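Local coordinates for B-type Cna protein (Enterococcus faecium, PDB 6FWY), which is a surface-protein thioester domain of unproven function that probably attaches covalently to host targets through a reactive internal Cys-Gln thioester, at residues A[27-32]-A[53-58]; A[39-42]-A[48-51]; A[94-97]-A[101-104]; A[106-111]-A[122-127]; A[117-122]-A[139-144]. All coordinates share one frame; numbering follows the deposited sequence.

Interaction 1: residues A[27-32]-A[53-58]; sequences VNMPNH and MDSELP
M29 and E56 meet through their ends, the methyl CE of M29 lying 3.8 Å from OE2 of E56. The two side chains run alongside one another in opposing senses and bury little surface between them, a light brush between a thioether and a carboxylate. M29 sets off beside its backbone N (chi1 -75°) and then bends at both following torsions, which curls the chain and carries CE round to the carboxylate. E56 is folded too: a bend at chi2 (-57°) brings its acid group back over its own turn. There OE2 accepts a short hydrogen bond of 2.5 Å from OG of S55, using the lone pair that faces away from OE1. This bond ties the carboxylate to the preceding residue and limits its swing. OG of S55 lies a little farther from the methyl, 4.5 Å from CE of M29.

Both partners stand on type I turns. The one from M29 to H32 is closed by two backbone bonds, M29 N to H32 O and H32 N to M29 O, each 3.0 Å; the other runs from D54 to L57. M29 ends strand 26-29, where the chain reverses into strand 32-44, and E56 belongs to the loop between strand 49-52 and helix 62-65. Strand 32-44 serves both sides, E35 touching M29 and M37 touching S55 and E56.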
# COMPACT_ATOMS: atom_id res chain seq x y z
N VAL A 27 23.21 17.06 -11.49
CA VAL A 27 22.15 18.04 -11.31
C VAL A 27 22.74 19.43 -11.12
O VAL A 27 23.60 19.63 -10.23
CB VAL A 27 21.24 17.73 -10.11
CG1 VAL A 27 20.11 18.74 -10.00
CG2 VAL A 27 20.67 16.31 -10.18
N ASN A 28 22.25 20.37 -11.94
CA ASN A 28 22.46 21.79 -11.70
C ASN A 28 21.64 22.21 -10.49
O ASN A 28 20.44 22.42 -10.55
CB ASN A 28 22.06 22.64 -12.93
CG ASN A 28 22.94 22.38 -14.14
OD1 ASN A 28 24.14 22.15 -14.00
ND2 ASN A 28 22.34 22.39 -15.31
N MET A 29 22.33 22.28 -9.36
CA MET A 29 21.76 22.71 -8.11
C MET A 29 21.98 24.20 -8.01
O MET A 29 22.91 24.71 -8.63
CB MET A 29 22.46 21.98 -6.96
CG MET A 29 22.01 20.53 -6.85
SD MET A 29 20.24 20.23 -6.56
CE MET A 29 20.12 20.20 -4.77
N PRO A 30 21.21 24.88 -7.15
CA PRO A 30 21.33 26.35 -7.11
C PRO A 30 22.70 27.00 -6.93
O PRO A 30 22.95 28.02 -7.54
CB PRO A 30 20.46 26.74 -5.92
CG PRO A 30 19.41 25.66 -5.87
CD PRO A 30 20.14 24.39 -6.25
N ASN A 31 23.57 26.44 -6.13
CA ASN A 31 24.91 27.04 -5.95
C ASN A 31 26.01 26.20 -6.67
O ASN A 31 27.20 26.47 -6.51
CB ASN A 31 25.22 27.21 -4.47
CG ASN A 31 24.17 28.02 -3.76
OD1 ASN A 31 23.65 29.01 -4.29
ND2 ASN A 31 23.87 27.62 -2.50
N HIS A 32 25.58 25.14 -7.36
CA HIS A 32 26.48 24.06 -7.78
C HIS A 32 26.09 23.43 -9.13
O HIS A 32 25.30 22.45 -9.17
CB HIS A 32 26.51 23.01 -6.67
CG HIS A 32 27.76 22.17 -6.67
ND1 HIS A 32 28.17 21.40 -7.74
CD2 HIS A 32 28.64 21.91 -5.68
CE1 HIS A 32 29.26 20.73 -7.42
NE2 HIS A 32 29.58 21.05 -6.18
N MET A 53 15.00 10.18 0.31
CA MET A 53 14.17 11.39 0.12
C MET A 53 15.00 12.66 0.05
O MET A 53 14.44 13.70 -0.31
CB MET A 53 13.19 11.59 1.30
CG MET A 53 12.34 10.41 1.68
SD MET A 53 10.95 10.24 0.58
CE MET A 53 9.84 11.49 1.22
N ASP A 54 16.26 12.61 0.46
CA ASP A 54 17.11 13.80 0.59
C ASP A 54 18.46 13.56 -0.10
O ASP A 54 19.30 12.84 0.43
CB ASP A 54 17.40 14.11 2.07
CG ASP A 54 16.13 14.45 2.87
OD1 ASP A 54 15.42 15.42 2.51
OD2 ASP A 54 15.84 13.78 3.89
N SER A 55 18.69 14.22 -1.23
CA SER A 55 19.92 13.98 -2.02
C SER A 55 21.23 14.43 -1.37
O SER A 55 22.29 13.99 -1.79
CB SER A 55 19.80 14.65 -3.39
OG SER A 55 19.67 16.03 -3.24
N GLU A 56 21.17 15.30 -0.36
CA GLU A 56 22.37 15.88 0.24
C GLU A 56 22.74 15.32 1.59
O GLU A 56 23.64 15.83 2.25
CB GLU A 56 22.21 17.42 0.37
CG GLU A 56 21.62 18.15 -0.83
CD GLU A 56 22.40 17.94 -2.13
OE1 GLU A 56 23.52 18.50 -2.24
OE2 GLU A 56 21.87 17.28 -3.07
N LEU A 57 22.06 14.27 2.03
CA LEU A 57 22.33 13.63 3.33
C LEU A 57 22.78 12.18 3.10
O LEU A 57 22.37 11.56 2.11
CB LEU A 57 21.10 13.68 4.23
CG LEU A 57 20.66 15.07 4.74
CD1 LEU A 57 19.40 14.99 5.59
CD2 LEU A 57 21.75 15.83 5.51
N PRO A 58 23.62 11.64 4.00
CA PRO A 58 24.07 10.25 3.86
C PRO A 58 22.97 9.20 4.10
O PRO A 58 21.95 9.48 4.72
CB PRO A 58 25.15 10.14 4.94
CG PRO A 58 24.72 11.12 5.97
CD PRO A 58 24.21 12.27 5.19

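Interaction 2: residues A[39-42]-A[48-51]; sequences SSQF and NIGY
I49 meets Q41 across a beta hairpin made by strands 32-44 and 49-52, whose N-to-C directions here differ by 146°. The isoleucine lies roughly perpendicular to the glutamine chain, with CD1 of I49 4.1 Å from CG of Q41. NE2 of Q41 bonds to OG1 of T17. Further back along the same isoleucine, CG1 lies 3.7 Å from the carbonyl O of F42.

That oxygen is taken by the next residue: G50 N donates to F42 O at 3.0 Å in a nearly straight bond (168°), though tilted from the carbonyl plane. A water fills in beside the direct bond, donating to G50 O at 2.7 Å and accepting from F42 N at 3.1 Å. G50 has no side chain, and the phenyl ring of F42 lies against its bare backbone, CE2 coming to 3.6 Å from G50 CA. F42 can do this because its CG sits between the backbone N and carbonyl carbon (chi1 64°), which turns the ring across to the neighbouring strand.

Y51 sends its own side chain towards helix 99-113, where OH bonds to F86 O, while its backbone meets the same phenyl ring, CZ of F42 lying 3.8 Å from Y51 C.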
# COMPACT_ATOMS: atom_id res chain seq x y z
N SER A 39 24.79 7.51 -4.68
CA SER A 39 23.86 6.79 -3.82
C SER A 39 24.35 5.40 -3.46
O SER A 39 25.15 4.79 -4.19
CB SER A 39 22.49 6.68 -4.47
OG SER A 39 21.50 6.46 -3.49
N SER A 40 23.86 4.93 -2.31
CA SER A 40 24.07 3.57 -1.83
C SER A 40 22.73 2.86 -1.72
O SER A 40 21.79 3.40 -1.13
CB SER A 40 24.71 3.59 -0.46
OG SER A 40 26.02 4.09 -0.51
N GLN A 41 22.64 1.66 -2.27
CA GLN A 41 21.41 0.90 -2.19
C GLN A 41 21.25 0.32 -0.76
O GLN A 41 22.20 -0.21 -0.17
CB GLN A 41 21.42 -0.21 -3.23
CG GLN A 41 20.08 -0.92 -3.43
CD GLN A 41 20.21 -2.07 -4.41
OE1 GLN A 41 19.79 -1.97 -5.57
NE2 GLN A 41 20.84 -3.13 -3.97
N PHE A 42 20.04 0.45 -0.22
CA PHE A 42 19.71 -0.09 1.08
C PHE A 42 18.30 -0.71 1.13
O PHE A 42 17.44 -0.41 0.28
CB PHE A 42 19.87 0.97 2.17
CG PHE A 42 18.93 2.15 2.04
CD1 PHE A 42 19.25 3.22 1.19
CD2 PHE A 42 17.73 2.20 2.75
CE1 PHE A 42 18.40 4.30 1.08
CE2 PHE A 42 16.88 3.28 2.64
CZ PHE A 42 17.21 4.33 1.80
N ASN A 48 12.90 -5.32 2.21
CA ASN A 48 12.24 -4.47 1.20
C ASN A 48 13.10 -3.25 0.93
O ASN A 48 13.63 -2.64 1.85
CB ASN A 48 10.85 -4.05 1.63
CG ASN A 48 9.93 -5.24 1.82
OD1 ASN A 48 9.25 -5.33 2.84
ND2 ASN A 48 9.96 -6.19 0.87
N ILE A 49 13.23 -2.91 -0.35
CA ILE A 49 14.07 -1.82 -0.79
C ILE A 49 13.61 -0.46 -0.24
O ILE A 49 12.43 -0.16 -0.23
CB ILE A 49 14.18 -1.80 -2.34
CG1 ILE A 49 15.34 -0.84 -2.75
CG2 ILE A 49 12.86 -1.40 -2.99
CD1 ILE A 49 16.08 -1.28 -3.98
N GLY A 50 14.56 0.33 0.26
CA GLY A 50 14.28 1.71 0.69
C GLY A 50 14.79 2.70 -0.36
O GLY A 50 15.73 2.38 -1.10
N TYR A 51 14.17 3.87 -0.45
CA TYR A 51 14.67 4.96 -1.31
C TYR A 51 14.88 6.22 -0.50
O TYR A 51 14.15 6.49 0.45
CB TYR A 51 13.77 5.23 -2.53
CG TYR A 51 13.92 4.17 -3.58
CD1 TYR A 51 15.03 4.14 -4.42
CD2 TYR A 51 12.99 3.15 -3.71
CE1 TYR A 51 15.19 3.14 -5.37
CE2 TYR A 51 13.14 2.14 -4.66
CZ TYR A 51 14.24 2.14 -5.46
OH TYR A 51 14.39 1.16 -6.40
O HOH W 1 18.21 2.07 -2.07

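Interaction 3: residues A[94-97]-A[101-104]; sequences LGAG and EAWY
A102, E101 and A96 carry this contact, with one small methyl at its middle. CB of A96 points at the first turn of helix 99-113 and settles 3.6 Å from A102 N, against the backbone itself. The two alanine methyls are 3.8 Å apart, and the CB of A102 is also touched by L94, whose CD1 branch reaches it at 4.0 Å. A102 is thus met by two residues of segment 94-97, and this apolar patch is buried.

E101 lies along the other flank of A96, its CB 4.0 Å from the alanine CB. Beyond CG its chain runs extended (chi2 170°), which brings the carboxylate alongside the loop backbone. OE1 accepts the N-H of G97 at 2.9 Å, with an N-H...O angle of 150°; the donor sits well above the carboxylate plane. The same oxygen forms a salt bridge with NE of R136 on helix 131-150, so OE1 is gripped by two donors. That pairing, together with the nearby start of helix 99-113, would be expected to favour the charged form of E101.

The chain turns at G95, whose positive phi closes helix 91-94 in a Schellman motif. The result is a tight helix-loop-helix corner, in which a Schellman-terminated helix leads through four residues into the next and a glutamate from that second helix holds the linking backbone.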
# COMPACT_ATOMS: atom_id res chain seq x y z
N LEU A 94 11.78 -2.12 -17.55
CA LEU A 94 12.01 -0.68 -17.44
C LEU A 94 12.87 -0.04 -18.55
O LEU A 94 12.91 1.19 -18.67
CB LEU A 94 12.63 -0.36 -16.07
CG LEU A 94 11.77 -0.75 -14.87
CD1 LEU A 94 12.58 -0.68 -13.58
CD2 LEU A 94 10.53 0.12 -14.75
N GLY A 95 13.56 -0.84 -19.36
CA GLY A 95 14.47 -0.33 -20.38
C GLY A 95 15.88 -0.10 -19.87
O GLY A 95 16.74 0.35 -20.61
N ALA A 96 16.12 -0.40 -18.60
CA ALA A 96 17.45 -0.34 -18.02
C ALA A 96 18.24 -1.55 -18.48
O ALA A 96 17.69 -2.60 -18.74
CB ALA A 96 17.35 -0.32 -16.50
N GLY A 97 19.55 -1.39 -18.60
CA GLY A 97 20.45 -2.46 -19.04
C GLY A 97 20.88 -3.43 -17.96
O GLY A 97 21.39 -4.47 -18.29
N GLU A 101 21.34 0.22 -12.85
CA GLU A 101 20.67 1.27 -13.63
C GLU A 101 19.18 1.38 -13.29
O GLU A 101 18.66 2.48 -13.18
CB GLU A 101 20.83 1.03 -15.14
CG GLU A 101 22.24 1.27 -15.67
CD GLU A 101 22.46 0.81 -17.10
OE1 GLU A 101 21.47 0.63 -17.86
OE2 GLU A 101 23.64 0.66 -17.48
N ALA A 102 18.51 0.23 -13.15
CA ALA A 102 17.08 0.21 -12.81
C ALA A 102 16.84 0.79 -11.42
O ALA A 102 15.97 1.64 -11.24
CB ALA A 102 16.51 -1.21 -12.92
N TRP A 103 17.62 0.35 -10.45
CA TRP A 103 17.55 0.90 -9.10
C TRP A 103 17.82 2.42 -9.07
O TRP A 103 17.06 3.16 -8.45
CB TRP A 103 18.53 0.19 -8.16
CG TRP A 103 18.87 0.99 -6.94
CD1 TRP A 103 18.05 1.31 -5.90
CD2 TRP A 103 20.12 1.60 -6.66
NE1 TRP A 103 18.71 2.08 -4.98
CE2 TRP A 103 19.99 2.28 -5.42
CE3 TRP A 103 21.34 1.67 -7.35
CZ2 TRP A 103 21.05 3.00 -4.84
CZ3 TRP A 103 22.38 2.38 -6.78
CH2 TRP A 103 22.23 3.03 -5.53
N TYR A 104 18.87 2.87 -9.75
CA TYR A 104 19.22 4.30 -9.74
C TYR A 104 18.14 5.15 -10.39
O TYR A 104 17.81 6.25 -9.90
CB TYR A 104 20.57 4.56 -10.40
CG TYR A 104 21.06 5.97 -10.23
CD1 TYR A 104 21.73 6.37 -9.08
CD2 TYR A 104 20.87 6.91 -11.23
CE1 TYR A 104 22.19 7.68 -8.92
CE2 TYR A 104 21.32 8.22 -11.09
CZ TYR A 104 21.98 8.59 -9.93
OH TYR A 104 22.43 9.86 -9.79

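Interaction 4: residues A[106-111]-A[122-127]; sequences TQLVSW and IVWSHP
L108 spreads its two methyls over two residues of segment 122-127: CD1 lies 4.1 Å from CD1 of I122, and CD2 lies 4.0 Å from CH2 of W124. Its CG is anti to the backbone N (chi1 -169°), which sends the fork outward from helix 99-113 towards them. The indole presents its six-membered ring, with CZ3 also 4.1 Å from the CD2 methyl, an approach that is oblique to the ring. Within their own segment I122 lies against W124: CG2 of I122 sits over the centre of the indole, 3.4 Å above its plane. W124, at the centre of an inverse gamma turn, also takes part in a cation-pi contact with K138.

The helical side has the sequence TQLVSW, which fits the TQxxxW pattern of thioester domains. On the side of the helix turned from L108, OE1 of Q107 accepts from C52 N and OG of S110 bonds to C52 O. C52 is the chain's sole cysteine and so probably the thioester residue; the helix thereby holds its backbone on two sides of the residue. The amide NE2 of Q107 is positioned above one face of the W111 indole, 3.1 Å from its plane and displaced towards the rim.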
# COMPACT_ATOMS: atom_id res chain seq x y z
N THR A 106 15.05 4.51 -10.39
CA THR A 106 13.98 4.60 -9.41
C THR A 106 14.35 5.62 -8.31
O THR A 106 13.51 6.42 -7.92
CB THR A 106 13.61 3.21 -8.82
OG1 THR A 106 13.50 2.25 -9.87
CG2 THR A 106 12.31 3.27 -8.10
N GLN A 107 15.59 5.61 -7.85
CA GLN A 107 16.06 6.58 -6.85
C GLN A 107 15.98 8.02 -7.40
O GLN A 107 15.71 8.97 -6.66
CB GLN A 107 17.49 6.24 -6.40
CG GLN A 107 18.17 7.24 -5.45
CD GLN A 107 17.38 7.45 -4.17
OE1 GLN A 107 17.37 6.60 -3.30
NE2 GLN A 107 16.71 8.59 -4.06
N LEU A 108 16.22 8.18 -8.70
CA LEU A 108 16.11 9.48 -9.34
C LEU A 108 14.67 10.00 -9.26
O LEU A 108 14.43 11.13 -8.87
CB LEU A 108 16.62 9.38 -10.78
CG LEU A 108 16.85 10.65 -11.60
CD1 LEU A 108 17.74 11.68 -10.88
CD2 LEU A 108 17.48 10.19 -12.91
N VAL A 109 13.70 9.13 -9.57
CA VAL A 109 12.27 9.42 -9.35
C VAL A 109 11.99 9.81 -7.89
O VAL A 109 11.35 10.83 -7.64
CB VAL A 109 11.36 8.23 -9.75
CG1 VAL A 109 9.90 8.46 -9.35
CG2 VAL A 109 11.47 8.00 -11.24
N SER A 110 12.48 9.03 -6.95
CA SER A 110 12.32 9.36 -5.54
C SER A 110 12.81 10.79 -5.18
O SER A 110 12.12 11.53 -4.50
CB SER A 110 13.04 8.34 -4.65
OG SER A 110 12.79 8.58 -3.29
N TRP A 111 14.00 11.14 -5.66
CA TRP A 111 14.58 12.46 -5.38
C TRP A 111 13.71 13.59 -5.94
O TRP A 111 13.49 14.59 -5.27
CB TRP A 111 16.00 12.57 -5.94
CG TRP A 111 17.09 11.91 -5.10
CD1 TRP A 111 17.16 11.83 -3.73
CD2 TRP A 111 18.29 11.30 -5.59
NE1 TRP A 111 18.31 11.22 -3.35
CE2 TRP A 111 19.02 10.88 -4.46
CE3 TRP A 111 18.81 11.07 -6.86
CZ2 TRP A 111 20.25 10.21 -4.57
CZ3 TRP A 111 20.04 10.44 -6.98
CH2 TRP A 111 20.74 10.01 -5.85
N ILE A 122 18.10 18.32 -14.14
CA ILE A 122 18.88 17.11 -14.40
C ILE A 122 19.78 17.27 -15.62
O ILE A 122 19.29 17.60 -16.67
CB ILE A 122 17.98 15.86 -14.54
CG1 ILE A 122 17.19 15.62 -13.24
CG2 ILE A 122 18.83 14.62 -14.83
CD1 ILE A 122 16.09 14.57 -13.34
N VAL A 123 21.07 17.03 -15.44
CA VAL A 123 22.06 16.95 -16.52
C VAL A 123 22.25 15.47 -16.93
O VAL A 123 22.74 14.66 -16.13
CB VAL A 123 23.42 17.60 -16.12
CG1 VAL A 123 24.46 17.49 -17.23
CG2 VAL A 123 23.22 19.06 -15.76
N TRP A 124 21.88 15.14 -18.16
CA TRP A 124 21.80 13.74 -18.61
C TRP A 124 23.13 13.26 -19.15
O TRP A 124 23.25 12.87 -20.31
CB TRP A 124 20.68 13.57 -19.64
CG TRP A 124 19.35 13.84 -19.03
CD1 TRP A 124 18.61 14.99 -19.14
CD2 TRP A 124 18.61 12.96 -18.17
NE1 TRP A 124 17.45 14.87 -18.41
CE2 TRP A 124 17.43 13.64 -17.80
CE3 TRP A 124 18.84 11.67 -17.68
CZ2 TRP A 124 16.47 13.07 -16.97
CZ3 TRP A 124 17.89 11.10 -16.84
CH2 TRP A 124 16.71 11.80 -16.49
N SER A 125 24.14 13.29 -18.29
CA SER A 125 25.49 12.84 -18.62
C SER A 125 26.32 12.82 -17.35
O SER A 125 26.04 13.55 -16.40
CB SER A 125 26.16 13.76 -19.67
OG SER A 125 26.38 15.06 -19.14
N HIS A 126 27.33 11.96 -17.34
CA HIS A 126 28.24 11.79 -16.21
C HIS A 126 29.61 11.33 -16.76
O HIS A 126 29.67 10.45 -17.62
CB HIS A 126 27.67 10.75 -15.25
CG HIS A 126 28.39 10.68 -13.93
ND1 HIS A 126 27.87 11.21 -12.77
CD2 HIS A 126 29.59 10.17 -13.60
CE1 HIS A 126 28.73 11.02 -11.79
NE2 HIS A 126 29.79 10.41 -12.27
N PRO A 127 30.73 11.92 -16.25
CA PRO A 127 32.07 11.60 -16.81
C PRO A 127 32.56 10.14 -16.72
O PRO A 127 33.47 9.76 -17.46
CB PRO A 127 33.02 12.51 -16.01
CG PRO A 127 32.24 12.95 -14.82
CD PRO A 127 30.79 12.96 -15.21

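Interaction 5: residues A[117-122]-A[139-144]; sequences FKVSQI and KAFEKI
V119 starts a short 3-10 turn, 119-121, standing beside segment 139-144 of helix 131-150 at a distance that leaves only side chains to bridge the gap: the nearest CA atoms, those of V119 and E142, are 10.0 Å apart. The turn is closed by backbone bonds from Q121 N to K118 O at 3.1 Å and from I122 N to V119 O at 3.0 Å.

F141 does the reaching. Its CG is anti to the backbone N (chi1 169°), and the ring extends from the helix with CZ foremost. CG2 of V119 meets it at the edge, near the ring plane, 3.9 Å from CZ. I122 adds its terminal methyl, CD1 standing 4.3 Å from the same CZ atom and oblique to the ring. The two aliphatic side chains therefore share one corner of the phenyl.

This turn is the link that takes the chain from helix 99-113 into strand 122-123, and F141 joins it to helix 131-150. The ring also rests on V109 and L108 of helix 99-113, and it lies nearly parallel to the ring of Y145, one turn further on.

Q121 braces the turn from within. Its OE1 accepts from K118 N at 2.8 Å, an almost linear bond (176°) whose donor sits above the amide carbonyl plane. The other end of that amide, NE2, reaches N28 O on strand 26-29.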
# COMPACT_ATOMS: atom_id res chain seq x y z
N PHE A 117 15.11 18.38 -6.46
CA PHE A 117 15.31 19.14 -7.65
C PHE A 117 14.22 18.83 -8.68
O PHE A 117 13.53 17.78 -8.61
CB PHE A 117 16.70 18.86 -8.24
CG PHE A 117 17.08 17.41 -8.24
CD1 PHE A 117 16.71 16.57 -9.28
CD2 PHE A 117 17.84 16.89 -7.18
CE1 PHE A 117 17.07 15.23 -9.26
CE2 PHE A 117 18.23 15.57 -7.17
CZ PHE A 117 17.84 14.74 -8.22
N LYS A 118 14.07 19.76 -9.62
CA LYS A 118 13.15 19.62 -10.74
C LYS A 118 13.82 18.83 -11.87
O LYS A 118 15.07 18.71 -11.91
CB LYS A 118 12.74 21.01 -11.25
CG LYS A 118 11.95 21.83 -10.22
CD LYS A 118 11.53 23.20 -10.79
CE LYS A 118 12.64 24.19 -10.55
NZ LYS A 118 12.49 25.50 -11.25
N VAL A 119 13.00 18.30 -12.78
CA VAL A 119 13.48 17.56 -13.95
C VAL A 119 14.36 18.45 -14.86
O VAL A 119 15.35 17.97 -15.41
CB VAL A 119 12.31 16.91 -14.73
CG1 VAL A 119 12.74 16.37 -16.10
CG2 VAL A 119 11.64 15.79 -13.91
N SER A 120 14.02 19.73 -14.98
CA SER A 120 14.81 20.65 -15.78
C SER A 120 16.23 20.90 -15.23
O SER A 120 17.09 21.39 -15.97
CB SER A 120 14.08 22.00 -15.92
OG SER A 120 13.82 22.57 -14.66
N GLN A 121 16.46 20.60 -13.95
CA GLN A 121 17.82 20.66 -13.38
C GLN A 121 18.69 19.42 -13.69
O GLN A 121 19.91 19.48 -13.52
CB GLN A 121 17.76 20.87 -11.87
CG GLN A 121 17.13 22.18 -11.42
CD GLN A 121 16.84 22.16 -9.91
OE1 GLN A 121 15.69 22.07 -9.51
NE2 GLN A 121 17.90 22.19 -9.09
N ILE A 122 18.10 18.32 -14.14
CA ILE A 122 18.88 17.11 -14.40
C ILE A 122 19.78 17.27 -15.62
O ILE A 122 19.29 17.60 -16.67
CB ILE A 122 17.98 15.86 -14.54
CG1 ILE A 122 17.19 15.62 -13.24
CG2 ILE A 122 18.83 14.62 -14.83
CD1 ILE A 122 16.09 14.57 -13.34
N LYS A 139 15.55 6.68 -20.01
CA LYS A 139 14.38 5.95 -20.49
C LYS A 139 13.62 5.29 -19.32
O LYS A 139 12.40 5.46 -19.20
CB LYS A 139 14.83 4.90 -21.52
CG LYS A 139 13.70 4.27 -22.32
CD LYS A 139 14.16 3.03 -23.07
CE LYS A 139 12.99 2.27 -23.68
NZ LYS A 139 13.04 2.29 -25.16
N ALA A 140 14.34 4.59 -18.45
CA ALA A 140 13.74 4.00 -17.23
C ALA A 140 13.11 5.04 -16.31
O ALA A 140 11.98 4.85 -15.86
CB ALA A 140 14.77 3.17 -16.46
N PHE A 141 13.85 6.12 -16.04
CA PHE A 141 13.34 7.26 -15.25
C PHE A 141 12.01 7.79 -15.78
O PHE A 141 11.04 7.91 -15.03
CB PHE A 141 14.36 8.43 -15.23
CG PHE A 141 13.79 9.71 -14.67
CD1 PHE A 141 13.78 9.92 -13.30
CD2 PHE A 141 13.23 10.67 -15.49
CE1 PHE A 141 13.22 11.07 -12.76
CE2 PHE A 141 12.65 11.82 -14.96
CZ PHE A 141 12.65 12.03 -13.60
N GLU A 142 11.97 8.10 -17.07
CA GLU A 142 10.77 8.66 -17.70
C GLU A 142 9.56 7.73 -17.64
O GLU A 142 8.43 8.18 -17.45
CB GLU A 142 11.06 9.05 -19.15
CG GLU A 142 11.97 10.25 -19.23
CD GLU A 142 12.48 10.55 -20.63
OE1 GLU A 142 12.13 9.85 -21.62
OE2 GLU A 142 13.25 11.53 -20.75
N LYS A 143 9.80 6.44 -17.81
CA LYS A 143 8.74 5.45 -17.65
C LYS A 143 8.21 5.50 -16.21
O LYS A 143 7.02 5.67 -16.00
CB LYS A 143 9.24 4.05 -17.98
CG LYS A 143 8.12 3.01 -18.02
CD LYS A 143 8.57 1.69 -18.62
CE LYS A 143 7.86 0.48 -18.00
NZ LYS A 143 6.58 0.15 -18.67
N ILE A 144 9.10 5.37 -15.24
CA ILE A 144 8.69 5.28 -13.83
C ILE A 144 8.04 6.59 -13.38
O ILE A 144 6.98 6.58 -12.73
CB ILE A 144 9.88 4.91 -12.90
CG1 ILE A 144 10.46 3.53 -13.28
CG2 ILE A 144 9.46 4.86 -11.43
CD1 ILE A 144 11.89 3.33 -12.78

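Overall arrangement
Interactions 4 and 5 lie closest, their centres 7 Å apart. They share I122, and F141 of interaction 5 packs on the helix of interaction 4, its CD1 3.6 Å from CG of L108. Helix 99-113 also unites interactions 3 and 4, with centres 12 Å apart. On its sheet side W103 CD1 touches Y51 CE1 at 3.4 Å, bringing interaction 2 against it. Y51 directly precedes C52, the probable thioester cysteine, and the same strand then runs into the loop of interaction 1, where S55 CA lies 3.5 Å from W111 NE1. Interaction 1 reaches interaction 5 through N28 O and Q121 NE2, 2.9 Å apart. At interaction 3, G97 lies about 4 Å (nearest atoms) from a tetraethylene glycol, probably from the crystallisation liquor.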